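Local coordinates for peptidase M28 (Shewanella amazonensis SB2B, PDB 3IIB), which probably hydrolyses dipeptides or trims C-terminal residues from peptides as a zinc-dependent exopeptidase of family M28, working as a homodimer, at residues G23-T31 against L408-L416; V72-A80 against V91-I99. All blocks are in the same frame, centred on the assembly; numbering follows the deposited sequence. Where two conformers were deposited one is given.

Contact 1: residues G23-T31 against L408-L416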
ATOM      1  N   GLY A  23       7.283  22.071  12.687  1.00  6.03           N
ATOM      2  CA  GLY A  23       6.532  21.683  11.473  1.00  4.09           C
ATOM      3  C   GLY A  23       6.019  20.263  11.591  1.00  6.16           C
ATOM      4  O   GLY A  23       4.824  19.989  11.422  1.00  5.23           O
ATOM      5  N   TYR A  24       6.921  19.342  11.926  1.00  6.23           N
ATOM      6  CA  TYR A  24       6.541  17.926  12.066  1.00  5.79           C
ATOM      7  C   TYR A  24       5.509  17.758  13.186  1.00  5.27           C
ATOM      8  O   TYR A  24       4.512  17.040  13.047  1.00  6.06           O
ATOM      9  CB  TYR A  24       7.770  17.050  12.354  1.00  7.04           C
ATOM     10  CG  TYR A  24       7.362  15.594  12.601  1.00  4.72           C
ATOM     11  CD1 TYR A  24       7.196  14.701  11.552  1.00 12.47           C
ATOM     12  CD2 TYR A  24       7.060  15.162  13.895  1.00  8.93           C
ATOM     13  CE1 TYR A  24       6.804  13.398  11.783  1.00 10.72           C
ATOM     14  CE2 TYR A  24       6.662  13.871  14.133  1.00 13.02           C
ATOM     15  CZ  TYR A  24       6.531  12.994  13.075  1.00  9.99           C
ATOM     16  OH  TYR A  24       6.146  11.692  13.347  1.00 19.17           O
ATOM     17  N   ASP A  25       5.754  18.444  14.294  1.00  3.79           N
ATOM     18  CA  ASP A  25       4.865  18.343  15.453  1.00  4.22           C
ATOM     19  C   ASP A  25       3.448  18.816  15.130  1.00  5.33           C
ATOM     20  O   ASP A  25       2.494  18.273  15.658  1.00  6.95           O
ATOM     21  CB  ASP A  25       5.403  19.176  16.618  1.00  6.58           C
ATOM     22  CG  ASP A  25       6.698  18.629  17.217  1.00  9.14           C
ATOM     23  OD1 ASP A  25       7.015  17.434  17.081  1.00  8.02           O
ATOM     24  OD2 ASP A  25       7.402  19.459  17.815  1.00 10.80           O
ATOM     25  N   ILE A  26       3.311  19.813  14.254  1.00  4.37           N
ATOM     26  CA  ILE A  26       1.988  20.330  13.912  1.00  4.10           C
ATOM     27  C   ILE A  26       1.238  19.269  13.090  1.00  3.26           C
ATOM     28  O   ILE A  26       0.052  18.983  13.346  1.00  4.56           O
ATOM     29  CB  ILE A  26       2.042  21.670  13.169  1.00  3.69           C
ATOM     30  CG1 ILE A  26       2.514  22.776  14.117  1.00  4.28           C
ATOM     31  CG2 ILE A  26       0.672  22.031  12.684  1.00  2.62           C
ATOM     32  CD1 ILE A  26       2.848  24.085  13.431  1.00  5.89           C
ATOM     33  N   VAL A  27       1.919  18.652  12.138  1.00  3.71           N
ATOM     34  CA  VAL A  27       1.238  17.640  11.320  1.00  3.49           C
ATOM     35  C   VAL A  27       0.990  16.329  12.102  1.00  3.13           C
ATOM     36  O   VAL A  27      -0.060  15.649  11.905  1.00  4.05           O
ATOM     37  CB  VAL A  27       1.885  17.383   9.937  1.00  5.53           C
ATOM     38  CG1 VAL A  27       3.311  16.869  10.028  1.00  6.03           C
ATOM     39  CG2 VAL A  27       0.991  16.385   9.127  1.00  5.83           C
ATOM     40  N   GLU A  28       1.888  16.011  13.031  1.00  4.79           N
ATOM     41  CA  GLU A  28       1.651  14.858  13.923  1.00  5.77           C
ATOM     42  C   GLU A  28       0.386  15.149  14.747  1.00  7.27           C
ATOM     43  O   GLU A  28      -0.472  14.299  14.895  1.00  6.69           O
ATOM     44  CB  GLU A  28       2.837  14.610  14.834  1.00  6.51           C
ATOM     45  CG  GLU A  28       2.785  13.324  15.640  1.00  5.08           C
ATOM     46  CD  GLU A  28       2.029  13.442  16.972  1.00  5.85           C
ATOM     47  OE1 GLU A  28       1.599  14.536  17.377  1.00  7.30           O
ATOM     48  OE2 GLU A  28       1.878  12.390  17.628  1.00  7.52           O
ATOM     49  N   SER A  29       0.278  16.388  15.223  1.00  5.71           N
ATOM     50  CA  SER A  29      -0.861  16.764  16.055  1.00  2.00           C
ATOM     51  C   SER A  29      -2.189  16.639  15.301  1.00  3.92           C
ATOM     52  O   SER A  29      -3.182  16.096  15.810  1.00  3.66           O
ATOM     53  CB  SER A  29      -0.628  18.160  16.588  1.00  4.92           C
ATOM     54  OG  SER A  29      -1.745  18.581  17.378  1.00  5.65           O
ATOM     55  N   LEU A  30      -2.185  17.136  14.066  1.00  5.52           N
ATOM     56  CA  LEU A  30      -3.391  17.169  13.259  1.00  5.32           C
ATOM     57  C   LEU A  30      -3.819  15.742  12.902  1.00  3.43           C
ATOM     58  O   LEU A  30      -4.993  15.346  13.061  1.00  5.02           O
ATOM     59  CB  LEU A  30      -3.149  18.007  11.986  1.00  3.79           C
ATOM     60  CG  LEU A  30      -4.281  18.111  10.940  1.00  4.79           C
ATOM     61  CD1 LEU A  30      -5.637  18.553  11.505  1.00  3.09           C
ATOM     62  CD2 LEU A  30      -3.825  19.020   9.766  1.00  5.58           C
ATOM     63  N   THR A  31      -2.856  14.952  12.433  1.00  5.96           N
ATOM     64  CA  THR A  31      -3.183  13.596  11.967  1.00  5.85           C
ATOM     65  C   THR A  31      -3.588  12.680  13.125  1.00  6.64           C
ATOM     66  O   THR A  31      -4.445  11.808  12.946  1.00  7.42           O
ATOM     67  CB  THR A  31      -2.055  12.957  11.132  1.00  6.34           C
ATOM     68  OG1 THR A  31      -0.849  12.943  11.903  1.00  6.43           O
ATOM     69  CG2 THR A  31      -1.825  13.733   9.828  1.00  4.60           C
ATOM     70  N   LEU A 408       0.863   9.767   8.241  1.00  4.24           N
ATOM     71  CA  LEU A 408       1.942  10.623   8.735  1.00  4.19           C
ATOM     72  C   LEU A 408       3.304  10.124   8.312  1.00  6.14           C
ATOM     73  O   LEU A 408       4.226  10.915   8.033  1.00  6.95           O
ATOM     74  CB  LEU A 408       1.845  10.728  10.268  1.00  4.41           C
ATOM     75  CG  LEU A 408       2.948  11.502  11.018  1.00  5.73           C
ATOM     76  CD1 LEU A 408       2.955  12.979  10.667  1.00  5.01           C
ATOM     77  CD2 LEU A 408       2.792  11.267  12.510  1.00  5.01           C
ATOM     78  N   ASP A 409       3.453   8.800   8.337  1.00  6.80           N
ATOM     79  CA  ASP A 409       4.720   8.155   7.992  1.00  6.14           C
ATOM     80  C   ASP A 409       5.161   8.358   6.548  1.00  5.95           C
ATOM     81  O   ASP A 409       6.296   7.962   6.193  1.00  7.81           O
ATOM     82  CB  ASP A 409       4.610   6.680   8.292  1.00  5.86           C
ATOM     83  CG  ASP A 409       3.383   6.045   7.622  1.00  3.33           C
ATOM     84  OD1 ASP A 409       2.283   6.091   8.244  1.00  5.88           O
ATOM     85  OD2 ASP A 409       3.545   5.619   6.449  1.00  5.56           O
ATOM     86  N   LYS A 410       4.281   8.916   5.714  1.00  5.89           N
ATOM     87  CA  LYS A 410       4.646   9.280   4.358  1.00  4.83           C
ATOM     88  C   LYS A 410       5.431  10.596   4.254  1.00  6.79           C
ATOM     89  O   LYS A 410       5.990  10.867   3.209  1.00  8.10           O
ATOM     90  CB  LYS A 410       3.435   9.320   3.444  1.00  6.04           C
ATOM     91  CG  LYS A 410       2.617   7.979   3.399  1.00  6.08           C
ATOM     92  CD  LYS A 410       3.490   6.713   3.212  1.00  7.73           C
ATOM     93  CE  LYS A 410       2.639   5.434   3.128  1.00  6.08           C
ATOM     94  NZ  LYS A 410       1.692   5.317   4.275  1.00  4.88           N
ATOM     95  N   ILE A 411       5.439  11.394   5.312  1.00  6.78           N
ATOM     96  CA  ILE A 411       6.129  12.691   5.325  1.00  8.08           C
ATOM     97  C   ILE A 411       7.597  12.455   5.691  1.00  7.65           C
ATOM     98  O   ILE A 411       7.889  11.817   6.718  1.00  6.54           O
ATOM     99  CB  ILE A 411       5.465  13.629   6.356  1.00  7.53           C
ATOM    100  CG1 ILE A 411       4.060  14.039   5.859  1.00  6.38           C
ATOM    101  CG2 ILE A 411       6.323  14.876   6.678  1.00  5.65           C
ATOM    102  CD1 ILE A 411       3.342  14.878   6.817  1.00 12.11           C
ATOM    103  N   ASN A 412       8.489  12.941   4.832  1.00  7.05           N
ATOM    104  CA  ASN A 412       9.905  12.972   5.092  1.00  8.02           C
ATOM    105  C   ASN A 412      10.159  14.218   5.913  1.00  7.91           C
ATOM    106  O   ASN A 412       9.918  15.312   5.407  1.00  8.01           O
ATOM    107  CB  ASN A 412      10.694  13.059   3.782  1.00 10.39           C
ATOM    108  CG  ASN A 412      12.195  13.138   3.999  1.00 14.64           C
ATOM    109  OD1 ASN A 412      12.710  14.031   4.661  1.00 14.20           O
ATOM    110  ND2 ASN A 412      12.913  12.186   3.436  1.00 27.67           N
ATOM    111  N   PRO A 413      10.570  14.064   7.168  1.00  7.66           N
ATOM    112  CA  PRO A 413      10.691  15.236   8.054  1.00  9.47           C
ATOM    113  C   PRO A 413      11.699  16.261   7.564  1.00  8.58           C
ATOM    114  O   PRO A 413      11.489  17.450   7.764  1.00  6.77           O
ATOM    115  CB  PRO A 413      11.139  14.628   9.406  1.00 10.85           C
ATOM    116  CG  PRO A 413      10.554  13.223   9.378  1.00 14.44           C
ATOM    117  CD  PRO A 413      10.733  12.795   7.919  1.00 11.11           C
ATOM    118  N   GLU A 414      12.794  15.805   6.961  1.00  8.92           N
ATOM    119  CA  GLU A 414      13.797  16.742   6.454  1.00  8.12           C
ATOM    120  C   GLU A 414      13.226  17.569   5.309  1.00  6.26           C
ATOM    121  O   GLU A 414      13.476  18.771   5.234  1.00  6.49           O
ATOM    122  CB  GLU A 414      15.079  16.036   6.012  1.00 10.77           C
ATOM    123  CG  GLU A 414      15.841  15.378   7.159  1.00 16.58           C
ATOM    124  N   ALA A 415      12.469  16.937   4.417  1.00  5.42           N
ATOM    125  CA  ALA A 415      11.804  17.658   3.339  1.00  5.12           C
ATOM    126  C   ALA A 415      10.731  18.647   3.870  1.00  5.51           C
ATOM    127  O   ALA A 415      10.577  19.784   3.366  1.00  5.28           O
ATOM    128  CB  ALA A 415      11.173  16.662   2.361  1.00  6.09           C
ATOM    129  N   LEU A 416       9.976  18.212   4.894  1.00  6.56           N
ATOM    130  CA  LEU A 416       8.967  19.084   5.506  1.00  4.49           C
ATOM    131  C   LEU A 416       9.665  20.344   6.067  1.00  5.63           C
ATOM    132  O   LEU A 416       9.184  21.466   5.852  1.00  4.33           O
ATOM    133  CB  LEU A 416       8.273  18.362   6.629  1.00  4.51           C
ATOM    134  CG  LEU A 416       7.067  19.122   7.201  1.00  2.90           C
ATOM    135  CD1 LEU A 416       5.835  18.993   6.312  1.00  6.13           C
ATOM    136  CD2 LEU A 416       6.732  18.543   8.592  1.00  6.20           C
TER
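Helix 22-33, the second of the chain, meets the last helix, 413-432, and the short 3-10 turn that leads into it, a junction in which Leu408 is central. Its two methyls divide the work. CD1 lies 4.0 Å from Val27 CG1 and equally near the ring atom CE1 of Tyr24, whereas CD2 meets the phenol end, 3.5 Å from Tyr24 OH, and the aliphatic part of Glu28, 3.7 Å from its CG. Tyr24 holds its CG anti to its own backbone N (chi1 176°), which lays the phenol along the helix flank, where it crosses Leu408 at about a right angle. An alanine in place of Leu408 would probably leave a gap between Val27 and the Tyr24 ring and deprive the CG of Glu28 of its apolar neighbour. Deeper in, Val27 and Ile411 reach toward each other tip to tip, CG2 of the valine 3.6 Å from CD1 of the isoleucine. Leu416 closes the other end by pressing CD2 against the helix backbone, 3.4 Å from Tyr24 N, and the carbonyl carbon of Gly23 lies just beside the same methyl. No hydrogen bond crosses the interface; several polar groups at its margin bond within their own segment or to the other subunit. Thr31 OG1 turns back to donate to Val27 O at 2.8 Å, on the opposite face of that carbonyl's plane from Thr31 N. The carboxylate of Glu28 forms a salt bridge with Arg215 of the second subunit. Asn412 supplies the N-cap of helix 413-432, its OD1 accepting from Ala415 N at 2.9 Å. Helix 267-285 lies against Val27 and Leu416, completing an apolar packing of an early helix against the last one on the zinc-peptidase fold, with its polar margin in the dimer interface.

Contact 2: residues V72-A80 against V91-I99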
ATOM      1  N   VAL A  72     -22.693  18.115   2.069  1.00  3.86           N
ATOM      2  CA  VAL A  72     -22.520  16.974   2.962  1.00  5.06           C
ATOM      3  C   VAL A  72     -22.769  15.694   2.211  1.00  5.90           C
ATOM      4  O   VAL A  72     -23.898  15.414   1.762  1.00  5.94           O
ATOM      5  CB  VAL A  72     -23.428  17.071   4.201  1.00  6.78           C
ATOM      6  CG1 VAL A  72     -23.203  15.885   5.101  1.00  5.73           C
ATOM      7  CG2 VAL A  72     -23.146  18.349   4.977  1.00  5.27           C
ATOM      8  N   TRP A  73     -21.702  14.911   2.087  1.00  8.23           N
ATOM      9  CA  TRP A  73     -21.755  13.593   1.479  1.00  8.46           C
ATOM     10  C   TRP A  73     -21.051  12.616   2.419  1.00  8.31           C
ATOM     11  O   TRP A  73     -19.953  12.877   2.900  1.00  9.39           O
ATOM     12  CB  TRP A  73     -21.052  13.612   0.117  1.00  7.85           C
ATOM     13  CG  TRP A  73     -20.976  12.295  -0.598  1.00 11.48           C
ATOM     14  CD1 TRP A  73     -21.932  11.735  -1.420  1.00  5.87           C
ATOM     15  CD2 TRP A  73     -19.862  11.396  -0.622  1.00  7.95           C
ATOM     16  NE1 TRP A  73     -21.488  10.539  -1.912  1.00  6.76           N
ATOM     17  CE2 TRP A  73     -20.227  10.296  -1.439  1.00  8.69           C
ATOM     18  CE3 TRP A  73     -18.609  11.390  -0.010  1.00 10.70           C
ATOM     19  CZ2 TRP A  73     -19.364   9.197  -1.667  1.00 10.07           C
ATOM     20  CZ3 TRP A  73     -17.762  10.293  -0.251  1.00  7.67           C
ATOM     21  CH2 TRP A  73     -18.150   9.231  -1.081  1.00  6.30           C
ATOM     22  N   ARG A  74     -21.701  11.482   2.645  1.00  7.51           N
ATOM     23  CA  ARG A  74     -21.211  10.419   3.537  1.00 10.62           C
ATOM     24  C   ARG A  74     -20.982   9.147   2.731  1.00  9.83           C
ATOM     25  O   ARG A  74     -21.865   8.699   2.002  1.00 11.33           O
ATOM     26  CB  ARG A  74     -22.200  10.174   4.676  1.00 12.37           C
ATOM     27  CG  ARG A  74     -22.489  11.437   5.529  1.00 17.67           C
ATOM     28  N   ARG A  75     -19.796   8.577   2.902  1.00  8.94           N
ATOM     29  CA  ARG A  75     -19.356   7.384   2.270  1.00  9.52           C
ATOM     30  C   ARG A  75     -19.853   6.188   3.084  1.00 12.27           C
ATOM     31  O   ARG A  75     -19.690   6.144   4.310  1.00 15.63           O
ATOM     32  CB  ARG A  75     -17.832   7.359   2.271  1.00  8.62           C
ATOM     33  CG  ARG A  75     -17.210   6.196   1.540  1.00  6.57           C
ATOM     34  CD  ARG A  75     -15.681   6.203   1.751  1.00  7.45           C
ATOM     35  NE  ARG A  75     -15.075   7.450   1.289  1.00  6.84           N
ATOM     36  CZ  ARG A  75     -14.854   7.779   0.011  1.00  6.81           C
ATOM     37  NH1 ARG A  75     -15.126   6.917  -0.946  1.00  5.33           N
ATOM     38  NH2 ARG A  75     -14.333   8.964  -0.308  1.00  6.02           N
ATOM     39  N   GLY A  76     -20.475   5.246   2.416  1.00 11.56           N
ATOM     40  CA  GLY A  76     -20.849   4.008   3.079  1.00 10.36           C
ATOM     41  C   GLY A  76     -19.920   2.897   2.616  1.00 11.77           C
ATOM     42  O   GLY A  76     -18.707   3.098   2.401  1.00 11.38           O
ATOM     43  N   ILE A  77     -20.521   1.727   2.429  1.00 13.43           N
ATOM     44  CA  ILE A  77     -19.808   0.531   2.000  0.50 11.10           C
ATOM     45  C   ILE A  77     -19.309   0.651   0.553  1.00 11.20           C
ATOM     46  O   ILE A  77     -19.889   1.349  -0.279  1.00  9.43           O
ATOM     47  CB  ILE A  77     -20.737  -0.729   2.167  0.50 12.77           C
ATOM     48  CG1 ILE A  77     -19.931  -2.035   2.180  0.50 13.51           C
ATOM     49  CG2 ILE A  77     -21.807  -0.777   1.087  0.50 10.09           C
ATOM     50  CD1 ILE A  77     -20.807  -3.272   2.083  0.50 17.34           C
ATOM     51  N   ALA A  78     -18.203  -0.014   0.254  1.00  8.93           N
ATOM     52  CA  ALA A  78     -17.701  -0.122  -1.111  1.00  9.45           C
ATOM     53  C   ALA A  78     -17.202  -1.561  -1.250  1.00 10.17           C
ATOM     54  O   ALA A  78     -16.268  -1.970  -0.564  1.00 10.95           O
ATOM     55  CB  ALA A  78     -16.572   0.874  -1.366  1.00  9.87           C
ATOM     56  N   LYS A  79     -17.862  -2.328  -2.096  1.00 11.07           N
ATOM     57  CA  LYS A  79     -17.472  -3.695  -2.379  1.00 13.64           C
ATOM     58  C   LYS A  79     -17.561  -3.912  -3.879  1.00 14.48           C
ATOM     59  O   LYS A  79     -18.530  -3.510  -4.519  1.00 13.32           O
ATOM     60  CB  LYS A  79     -18.409  -4.678  -1.708  1.00 15.27           C
ATOM     61  CG  LYS A  79     -18.334  -4.694  -0.216  1.00 25.81           C
ATOM     62  CD  LYS A  79     -19.435  -5.590   0.363  1.00 31.71           C
ATOM     63  CE  LYS A  79     -19.290  -7.044  -0.085  1.00 37.50           C
ATOM     64  NZ  LYS A  79     -20.264  -7.941   0.633  1.00 44.17           N
ATOM     65  N   ALA A  80     -16.533  -4.505  -4.455  1.00  7.34           N
ATOM     66  CA  ALA A  80     -16.586  -4.850  -5.866  1.00  9.25           C
ATOM     67  C   ALA A  80     -15.846  -6.152  -6.115  1.00  8.19           C
ATOM     68  O   ALA A  80     -14.940  -6.530  -5.369  1.00  9.29           O
ATOM     69  CB  ALA A  80     -16.033  -3.738  -6.718  1.00  6.48           C
ATOM     70  N   VAL A  91     -10.432  -4.078  -5.072  1.00  6.26           N
ATOM     71  CA  VAL A  91     -10.298  -3.092  -4.001  1.00  5.48           C
ATOM     72  C   VAL A  91     -10.742  -1.787  -4.687  1.00  5.19           C
ATOM     73  O   VAL A  91     -10.178  -1.361  -5.698  1.00  5.84           O
ATOM     74  CB  VAL A  91      -8.872  -2.972  -3.420  1.00  4.48           C
ATOM     75  CG1 VAL A  91      -8.701  -1.656  -2.642  1.00  6.66           C
ATOM     76  CG2 VAL A  91      -8.550  -4.219  -2.476  1.00  3.85           C
ATOM     77  N   VAL A  92     -11.809  -1.239  -4.164  1.00  3.95           N
ATOM     78  CA  VAL A  92     -12.543  -0.166  -4.818  1.00  5.61           C
ATOM     79  C   VAL A  92     -12.835   0.900  -3.778  1.00  6.10           C
ATOM     80  O   VAL A  92     -12.962   0.602  -2.593  1.00  8.95           O
ATOM     81  CB  VAL A  92     -13.859  -0.710  -5.451  1.00  9.29           C
ATOM     82  CG1 VAL A  92     -14.845  -1.197  -4.393  1.00 13.16           C
ATOM     83  CG2 VAL A  92     -14.533   0.309  -6.325  1.00 12.30           C
ATOM     84  N   THR A  93     -13.032   2.123  -4.245  1.00  5.76           N
ATOM     85  CA  THR A  93     -13.634   3.157  -3.420  1.00  6.49           C
ATOM     86  C   THR A  93     -14.544   4.054  -4.269  1.00  4.53           C
ATOM     87  O   THR A  93     -14.278   4.297  -5.443  1.00  4.73           O
ATOM     88  CB  THR A  93     -12.543   3.990  -2.702  1.00  7.20           C
ATOM     89  OG1 THR A  93     -13.147   4.728  -1.629  1.00 11.80           O
ATOM     90  CG2 THR A  93     -11.852   4.920  -3.681  1.00  4.00           C
ATOM     91  N   ALA A  94     -15.603   4.568  -3.660  1.00  3.60           N
ATOM     92  CA  ALA A  94     -16.496   5.483  -4.350  1.00  2.20           C
ATOM     93  C   ALA A  94     -15.706   6.756  -4.676  1.00  4.71           C
ATOM     94  O   ALA A  94     -14.879   7.224  -3.861  1.00  5.45           O
ATOM     95  CB  ALA A  94     -17.717   5.842  -3.441  1.00  4.75           C
ATOM     96  N   LEU A  95     -16.005   7.327  -5.834  1.00  5.30           N
ATOM     97  CA  LEU A  95     -15.603   8.693  -6.124  1.00  5.46           C
ATOM     98  C   LEU A  95     -16.415   9.625  -5.252  1.00  4.33           C
ATOM     99  O   LEU A  95     -17.570   9.360  -4.948  1.00  7.22           O
ATOM    100  CB  LEU A  95     -15.763   9.019  -7.613  1.00  4.95           C
ATOM    101  CG  LEU A  95     -14.936   8.112  -8.545  1.00 11.04           C
ATOM    102  CD1 LEU A  95     -15.014   8.649 -10.017  1.00  9.44           C
ATOM    103  CD2 LEU A  95     -13.497   7.952  -8.062  1.00  7.43           C
ATOM    104  N   GLY A  96     -15.777  10.715  -4.817  1.00  5.81           N
ATOM    105  CA  GLY A  96     -16.416  11.681  -3.945  1.00  5.76           C
ATOM    106  C   GLY A  96     -17.665  12.265  -4.540  1.00  6.99           C
ATOM    107  O   GLY A  96     -17.625  12.871  -5.579  1.00  7.15           O
ATOM    108  N   GLY A  97     -18.774  12.091  -3.852  1.00 10.32           N
ATOM    109  CA  GLY A  97     -20.056  12.535  -4.344  1.00  9.06           C
ATOM    110  C   GLY A  97     -20.866  11.486  -5.096  1.00  8.82           C
ATOM    111  O   GLY A  97     -22.017  11.768  -5.438  1.00  8.09           O
ATOM    112  N   SER A  98     -20.325  10.281  -5.299  1.00  7.74           N
ATOM    113  CA  SER A  98     -21.074   9.238  -6.010  1.00  4.20           C
ATOM    114  C   SER A  98     -22.393   8.959  -5.319  1.00  5.68           C
ATOM    115  O   SER A  98     -22.473   8.875  -4.081  1.00  7.20           O
ATOM    116  CB  SER A  98     -20.284   7.909  -6.075  1.00  4.65           C
ATOM    117  OG  SER A  98     -21.013   6.958  -6.830  1.00  6.78           O
ATOM    118  N   ILE A  99     -23.424   8.717  -6.112  1.00  8.06           N
ATOM    119  CA  ILE A  99     -24.632   8.129  -5.607  1.00  6.56           C
ATOM    120  C   ILE A  99     -24.353   6.657  -5.265  1.00  7.22           C
ATOM    121  O   ILE A  99     -23.377   6.065  -5.717  1.00  7.95           O
ATOM    122  CB  ILE A  99     -25.810   8.220  -6.643  1.00  8.90           C
ATOM    123  CG1 ILE A  99     -25.516   7.429  -7.929  1.00  8.95           C
ATOM    124  CG2 ILE A  99     -26.099   9.697  -6.993  1.00  9.19           C
ATOM    125  CD1 ILE A  99     -26.802   7.122  -8.771  1.00  6.29           C
TER
HETATM  126  O   HOH W   1     -16.333   4.243  -0.856  1.00  7.37           O
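The indole of Trp73 has the glycine pair of a type II turn, Leu95 to Ser98, against one face: Gly97 N lies 3.3 Å above the plane, over its centre, and CH-pi contacts put Gly97 CA 3.5 Å from the centroid of the five-membered ring and Gly96 CA 4.3 Å from that of the six-membered ring. Over the opposite face, toward the rim, comes the backbone N of Arg75. At the edge, Ala94 CB lies 4.1 Å from CZ2, and NE1 donates to Ser98 O at 2.9 Å, nearly within the ring plane, which fixes the indole's rotation. The guanidinium of Arg75 stands beside the ring, one of its own faces centred over Trp73 CH2. Bent at chi3 (-58°), the arginine chain brings NH1 to Ala94 O, 2.9 Å away and in the guanidinium plane; the same nitrogen donates to a water that also accepts from Ala94 N. Asp262 takes NE in a salt bridge. Val92 CG1 packs on Ala80 CB at 3.6 Å. The segments of hairpin 62-84/88-94 meet here through side chains, without mutual backbone bonds, their short strands 141° apart in N-to-C direction; strand 220-242 pairs along 62-84, and strand 198-201 along 88-94.

As a pair, the two contacts illustrate how position in the fold shapes chemistry. Both are partly buried, and they share no helix or strand: contact 1 joins an early helix to the last one, and contact 2 links the two strands of a hairpin and the turn that follows the second. Their centres lie 28 Å apart, with nearest atoms about 14 Å apart. Across contact 1 the union is apolar, and its polar margin looks to the second subunit. Contact 2, untouched by the other subunit, instead uses side-chain-to-backbone hydrogen bonds, a water and CH-pi packing. The side chain of Ile411 in contact 1 is about 12 Å from a bound zinc ion, and Gly96 in contact 2 about 11 Å.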